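Local coordinates for protein alginate lyase (Chitinophaga sp. MD30, PDB 6KCW) that cleaves the polysaccharide alginate as a lyase of polysaccharide lyase family 36, at residues Gly69-Glu73 against Tyr168-Asn172; Ser175-Ala181 against Asp192-Trp197. All coordinates share one frame; numbering follows the deposited sequence.

Contact 1 of 2, residues Gly69-Glu73 against Tyr168-Asn172; sequences GTEYE and YIKSN
Tyr72 and Ile169 sit opposite each other as an antiparallel hydrogen-bonded pair: Tyr72 N donates to Ile169 O over 3.1 Å, and Ile169 N returns a bond of 3.0 Å to Tyr72 O. Where strand 162-170 ends and strand 71-80 begins, Ser171 N adds a third bond, 2.8 Å long, to Thr70 O. This is the tight part of the contact. On its buried face Tyr72 CB packs at 3.7 Å against Ile169 CG2, the methyl that reaches across because CG1 lies anti to the backbone N (chi1 -172°). The phenol leads away from Ile169, meeting the ring of Phe96 and bonding through its OH to Ser67 O. Ser171 OG comes up against Thr70 CA and hydrogen-bonds to Arg204 O.

Strands 71-80 and 162-170 are neighbours in the larger antiparallel sheet of a concanavalin-type beta-sandwich. Strand 228-241 runs along the other edge of 71-80, and there Thr70 and Glu71 both face Arg241, a classic beta bulge.

The opposite face, with Glu71, Glu73, Tyr168 and Lys170, is looser and partly open to solvent. Glu71 and Lys170 lie alongside each other, pointing the same way, yet their salt bridge is long, 3.8 Å from OE1 to NZ. The lysine chain bends at its last two torsions, which brings CE within 3.2 Å of Glu71 OE1, closer than the charged nitrogen. The other oxygen, OE2, is met from above the carboxylate plane by Thr70 OG1 at 2.6 Å and also pairs with Arg241. Beside this carboxylate stands Tyr168, its ring plane only 16° from that of the carboxylate, with OH 3.6 Å from Glu71 CG; the CB of Glu73 comes up to the ring's edge.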
loop_
_atom_site.group_PDB
_atom_site.type_symbol
_atom_site.label_atom_id
_atom_site.label_comp_id
_atom_site.label_asym_id
_atom_site.label_seq_id
_atom_site.Cartn_x
_atom_site.Cartn_y
_atom_site.Cartn_z
ATOM N N GLY A 69 -6.206 -16.347 0.144
ATOM C CA GLY A 69 -7.650 -16.303 0.027
ATOM C C GLY A 69 -8.056 -15.560 -1.224
ATOM O O GLY A 69 -7.227 -14.984 -1.931
ATOM N N THR A 70 -9.370 -15.577 -1.476
ATOM C CA THR A 70 -9.988 -14.903 -2.612
ATOM C C THR A 70 -10.617 -13.564 -2.259
ATOM O O THR A 70 -10.878 -12.774 -3.173
ATOM C CB THR A 70 -11.071 -15.793 -3.235
ATOM O OG1 THR A 70 -12.045 -16.133 -2.238
ATOM C CG2 THR A 70 -10.455 -17.065 -3.779
ATOM N N GLU A 71 -10.867 -13.296 -0.968
ATOM C CA GLU A 71 -11.497 -12.060 -0.513
ATOM C C GLU A 71 -10.798 -11.529 0.723
ATOM O O GLU A 71 -10.716 -12.220 1.744
ATOM C CB GLU A 71 -12.972 -12.255 -0.183
ATOM C CG GLU A 71 -13.868 -12.050 -1.358
ATOM C CD GLU A 71 -14.336 -13.359 -1.909
ATOM O OE1 GLU A 71 -15.202 -13.335 -2.810
ATOM O OE2 GLU A 71 -13.852 -14.411 -1.429
ATOM N N TYR A 72 -10.346 -10.282 0.641
ATOM C CA TYR A 72 -9.548 -9.677 1.691
ATOM C C TYR A 72 -9.960 -8.223 1.847
ATOM O O TYR A 72 -10.504 -7.602 0.928
ATOM C CB TYR A 72 -8.036 -9.778 1.394
ATOM C CG TYR A 72 -7.322 -10.785 2.274
ATOM C CD1 TYR A 72 -6.955 -10.453 3.582
ATOM C CD2 TYR A 72 -7.053 -12.075 1.819
ATOM C CE1 TYR A 72 -6.309 -11.370 4.406
ATOM C CE2 TYR A 72 -6.416 -13.005 2.630
ATOM C CZ TYR A 72 -6.040 -12.642 3.925
ATOM O OH TYR A 72 -5.408 -13.548 4.753
ATOM N N GLU A 73 -9.702 -7.691 3.039
ATOM C CA GLU A 73 -9.903 -6.276 3.279
ATOM C C GLU A 73 -8.895 -5.833 4.314
ATOM O O GLU A 73 -8.333 -6.654 5.042
ATOM C CB GLU A 73 -11.322 -5.978 3.769
ATOM C CG GLU A 73 -11.563 -6.564 5.128
ATOM C CD GLU A 73 -12.872 -6.165 5.685
ATOM O OE1 GLU A 73 -13.588 -5.397 5.008
ATOM O OE2 GLU A 73 -13.187 -6.623 6.802
ATOM N N TYR A 168 -10.459 -3.151 -0.221
ATOM C CA TYR A 168 -11.143 -4.421 -0.427
ATOM C C TYR A 168 -10.702 -4.989 -1.764
ATOM O O TYR A 168 -10.678 -4.265 -2.767
ATOM C CB TYR A 168 -12.668 -4.254 -0.421
ATOM C CG TYR A 168 -13.429 -5.499 -0.836
ATOM C CD1 TYR A 168 -13.246 -6.697 -0.163
ATOM C CD2 TYR A 168 -14.349 -5.470 -1.880
ATOM C CE1 TYR A 168 -13.941 -7.836 -0.517
ATOM C CE2 TYR A 168 -15.054 -6.615 -2.250
ATOM C CZ TYR A 168 -14.843 -7.794 -1.555
ATOM O OH TYR A 168 -15.515 -8.947 -1.900
ATOM N N ILE A 169 -10.373 -6.279 -1.784
ATOM C CA ILE A 169 -9.862 -6.944 -2.981
ATOM C C ILE A 169 -10.524 -8.310 -3.104
ATOM O O ILE A 169 -10.772 -8.992 -2.104
ATOM C CB ILE A 169 -8.322 -7.067 -2.945
ATOM C CG1 ILE A 169 -7.785 -7.588 -4.275
ATOM C CG2 ILE A 169 -7.878 -7.992 -1.834
ATOM C CD1 ILE A 169 -6.327 -7.681 -4.291
ATOM N N LYS A 170 -10.834 -8.696 -4.336
ATOM C CA LYS A 170 -11.442 -9.988 -4.623
ATOM C C LYS A 170 -10.774 -10.568 -5.859
ATOM O O LYS A 170 -10.669 -9.886 -6.884
ATOM C CB LYS A 170 -12.946 -9.838 -4.836
ATOM C CG LYS A 170 -13.702 -11.106 -5.168
ATOM C CD LYS A 170 -15.055 -10.704 -5.738
ATOM C CE LYS A 170 -16.153 -11.673 -5.345
ATOM N NZ LYS A 170 -16.343 -12.742 -6.353
ATOM N N SER A 171 -10.308 -11.812 -5.754
ATOM C CA SER A 171 -9.756 -12.516 -6.904
ATOM C C SER A 171 -10.779 -12.632 -8.031
ATOM O O SER A 171 -11.993 -12.709 -7.800
ATOM C CB SER A 171 -9.304 -13.914 -6.498
ATOM O OG SER A 171 -8.523 -13.854 -5.332
ATOM N N ASN A 172 -10.273 -12.658 -9.266
ATOM C CA ASN A 172 -11.097 -13.041 -10.398
ATOM C C ASN A 172 -10.945 -14.546 -10.593
ATOM O O ASN A 172 -10.212 -15.212 -9.858
ATOM C CB ASN A 172 -10.733 -12.226 -11.640
ATOM C CG ASN A 172 -9.431 -12.694 -12.312
ATOM O OD1 ASN A 172 -8.323 -12.346 -11.880
ATOM N ND2 ASN A 172 -9.566 -13.466 -13.386
#

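Contact 2 of 2, residues Ser175-Ala181 against Asp192-Trp197; sequences SNRDGRA and DTAIRW
This is the open end of the beta hairpin made by strands 179-185 and 188-195, regular where Ala181 faces Thr193 and fraying toward Ser175 and Trp197. Ala181 N donates to Thr193 O at 3.0 Å and Thr193 N to Ala181 O at 3.1 Å, both nearly straight. At the next hydrogen-bonded pair outward, the two bonds between Gly179 and Ile195 are bent and weak, and at the far end Arg196 NH1 makes a weak bond to Ser175 O, while the salt bridge of this guanidinium runs from NH2 to Asp138.

Charge reinforces the regular part. The chain of Arg180 bends at chi2 (91°), carrying its guanidinium over to Asp192, where NE meets OD1 on the syn side at 3.0 Å; NH2 adds a weak bond to the same oxygen. The two flat groups are nearly coplanar, 22° apart. A leucine in place of Arg180 would probably leave the Asp192 carboxylate without its cationic mate, its OD1 keeping the weak bond from Gln182 NE2.

Arg177 behaves differently. Extended from CG to NE, it lays one face of its guanidinium over the carbonyl of Ala194, whose C lies 3.5 Å from the plane. The angles are too poor for a hydrogen bond; Ala194 O instead accepts one from Thr193 OG1 at 2.6 Å.

On the buried side, Trp197 folds back under the hairpin. Ile195 CG2 sits over one face of the indole, offset toward the rim, and Ala181 CB approaches CZ2 to 3.5 Å. Arg180 O lies at the ring's edge, in its plane, weakly bonded to NE1, which also makes a weak bond to Lys170 O. Leu116 of strand 113-122 and Ile134 of strand 128-135, both from the other sheet, pack against the indole, while strand 162-170 flanks strand 179-185 on the side away from strand 188-195.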
loop_
_atom_site.group_PDB
_atom_site.type_symbol
_atom_site.label_atom_id
_atom_site.label_comp_id
_atom_site.label_asym_id
_atom_site.label_seq_id
_atom_site.Cartn_x
_atom_site.Cartn_y
_atom_site.Cartn_z
ATOM N N SER A 175 -10.361 -16.283 -17.113
ATOM C CA SER A 175 -10.210 -15.049 -17.872
ATOM C C SER A 175 -11.365 -14.081 -17.647
ATOM O O SER A 175 -11.493 -13.106 -18.394
ATOM C CB SER A 175 -10.047 -15.354 -19.366
ATOM O OG SER A 175 -8.722 -15.793 -19.655
ATOM N N ASN A 176 -12.184 -14.315 -16.616
ATOM C CA ASN A 176 -13.346 -13.488 -16.315
ATOM C C ASN A 176 -12.938 -12.204 -15.602
ATOM O O ASN A 176 -11.911 -12.133 -14.907
ATOM C CB ASN A 176 -14.356 -14.234 -15.436
ATOM C CG ASN A 176 -14.818 -15.540 -16.049
ATOM O OD1 ASN A 176 -15.414 -15.557 -17.132
ATOM N ND2 ASN A 176 -14.555 -16.647 -15.356
ATOM N N ARG A 177 -13.772 -11.184 -15.778
ATOM C CA ARG A 177 -13.632 -9.905 -15.084
ATOM C C ARG A 177 -14.535 -9.866 -13.860
ATOM O O ARG A 177 -15.370 -8.983 -13.709
ATOM C CB ARG A 177 -13.945 -8.753 -16.034
ATOM C CG ARG A 177 -13.427 -7.382 -15.603
ATOM C CD ARG A 177 -14.311 -6.269 -16.163
ATOM N NE ARG A 177 -13.911 -4.947 -15.679
ATOM C CZ ARG A 177 -14.772 -3.992 -15.326
ATOM N NH1 ARG A 177 -16.079 -4.218 -15.392
ATOM N NH2 ARG A 177 -14.331 -2.816 -14.895
ATOM N N ASP A 178 -14.388 -10.851 -12.979
ATOM C CA ASP A 178 -15.242 -10.973 -11.808
ATOM C C ASP A 178 -14.499 -10.678 -10.508
ATOM O O ASP A 178 -15.056 -10.889 -9.427
ATOM C CB ASP A 178 -15.894 -12.362 -11.774
ATOM C CG ASP A 178 -14.890 -13.499 -11.863
ATOM O OD1 ASP A 178 -13.701 -13.249 -12.179
ATOM O OD2 ASP A 178 -15.305 -14.659 -11.629
ATOM N N GLY A 179 -13.277 -10.161 -10.578
ATOM C CA GLY A 179 -12.576 -9.721 -9.391
ATOM C C GLY A 179 -13.070 -8.365 -8.927
ATOM O O GLY A 179 -14.081 -7.843 -9.393
ATOM N N ARG A 180 -12.327 -7.777 -7.992
ATOM C CA ARG A 180 -12.714 -6.477 -7.460
ATOM C C ARG A 180 -11.499 -5.781 -6.870
ATOM O O ARG A 180 -10.692 -6.413 -6.186
ATOM C CB ARG A 180 -13.795 -6.617 -6.376
ATOM C CG ARG A 180 -14.586 -5.350 -6.133
ATOM C CD ARG A 180 -15.846 -5.310 -7.028
ATOM N NE ARG A 180 -16.761 -4.262 -6.572
ATOM C CZ ARG A 180 -17.878 -4.481 -5.883
ATOM N NH1 ARG A 180 -18.248 -5.721 -5.587
ATOM N NH2 ARG A 180 -18.643 -3.459 -5.513
ATOM N N ALA A 181 -11.396 -4.471 -7.108
ATOM C CA ALA A 181 -10.413 -3.623 -6.433
ATOM C C ALA A 181 -11.121 -2.394 -5.879
ATOM O O ALA A 181 -11.779 -1.669 -6.630
ATOM C CB ALA A 181 -9.289 -3.211 -7.395
ATOM N N ASP A 192 -13.775 1.786 -6.896
ATOM C CA ASP A 192 -14.584 0.600 -6.607
ATOM C C ASP A 192 -14.988 0.017 -7.960
ATOM O O ASP A 192 -16.040 0.352 -8.506
ATOM C CB ASP A 192 -15.794 0.937 -5.739
ATOM C CG ASP A 192 -16.756 -0.240 -5.581
ATOM O OD1 ASP A 192 -16.308 -1.404 -5.660
ATOM O OD2 ASP A 192 -17.972 0.001 -5.387
ATOM N N THR A 193 -14.128 -0.840 -8.503
ATOM C CA THR A 193 -14.316 -1.370 -9.843
ATOM C C THR A 193 -14.204 -2.888 -9.850
ATOM O O THR A 193 -13.433 -3.478 -9.085
ATOM C CB THR A 193 -13.287 -0.821 -10.834
ATOM O OG1 THR A 193 -13.482 -1.456 -12.109
ATOM C CG2 THR A 193 -11.889 -1.132 -10.359
ATOM N N ALA A 194 -14.967 -3.514 -10.740
ATOM C CA ALA A 194 -14.684 -4.896 -11.050
ATOM C C ALA A 194 -13.424 -4.931 -11.903
ATOM O O ALA A 194 -13.060 -3.943 -12.547
ATOM C CB ALA A 194 -15.879 -5.546 -11.749
ATOM N N ILE A 195 -12.723 -6.062 -11.881
ATOM C CA ILE A 195 -11.366 -6.107 -12.413
ATOM C C ILE A 195 -11.009 -7.549 -12.716
ATOM O O ILE A 195 -11.567 -8.483 -12.137
ATOM C CB ILE A 195 -10.370 -5.476 -11.405
ATOM C CG1 ILE A 195 -9.067 -5.068 -12.084
ATOM C CG2 ILE A 195 -10.085 -6.439 -10.277
ATOM C CD1 ILE A 195 -8.034 -4.493 -11.120
ATOM N N ARG A 196 -10.072 -7.732 -13.642
ATOM C CA ARG A 196 -9.432 -9.011 -13.897
ATOM C C ARG A 196 -8.008 -8.903 -13.378
ATOM O O ARG A 196 -7.251 -8.038 -13.831
ATOM C CB ARG A 196 -9.483 -9.337 -15.391
ATOM C CG ARG A 196 -8.725 -10.583 -15.846
ATOM C CD ARG A 196 -9.222 -11.036 -17.217
ATOM N NE ARG A 196 -9.072 -9.992 -18.228
ATOM C CZ ARG A 196 -9.172 -10.197 -19.544
ATOM N NH1 ARG A 196 -9.426 -11.414 -20.032
ATOM N NH2 ARG A 196 -9.001 -9.182 -20.384
ATOM N N TRP A 197 -7.666 -9.732 -12.385
ATOM C CA TRP A 197 -6.317 -9.743 -11.829
ATOM C C TRP A 197 -5.391 -10.672 -12.593
ATOM O O TRP A 197 -4.242 -10.315 -12.871
ATOM C CB TRP A 197 -6.321 -10.184 -10.364
ATOM C CG TRP A 197 -7.057 -9.277 -9.458
ATOM C CD1 TRP A 197 -8.276 -9.491 -8.927
ATOM C CD2 TRP A 197 -6.611 -8.005 -8.965
ATOM N NE1 TRP A 197 -8.634 -8.431 -8.134
ATOM C CE2 TRP A 197 -7.626 -7.505 -8.139
ATOM C CE3 TRP A 197 -5.450 -7.246 -9.146
ATOM C CZ2 TRP A 197 -7.528 -6.272 -7.486
ATOM C CZ3 TRP A 197 -5.351 -6.028 -8.508
ATOM C CH2 TRP A 197 -6.388 -5.549 -7.686
#

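Overall arrangement
Starting from the N terminus, the chain enters contact 1 at Gly69 and returns to it at Tyr168, so this pairing closes a long loop of 94 intervening residues, 41 of them in strands. Contact 2 opens just afterwards, at Ser175, and closes at Asp192 around a short hairpin turn. The two therefore follow in series, neither nested nor crossed, with centres about 10 Å apart. They meet through strands 162-170 and 179-185, where Arg180 N probably hydrogen-bonds to Lys170 O at 2.9 Å. Together with that pairing of 162-170 to 179-185 between them, they span four adjacent strands of the larger sheet, in the order 71-80, 162-170, 179-185 and 188-195.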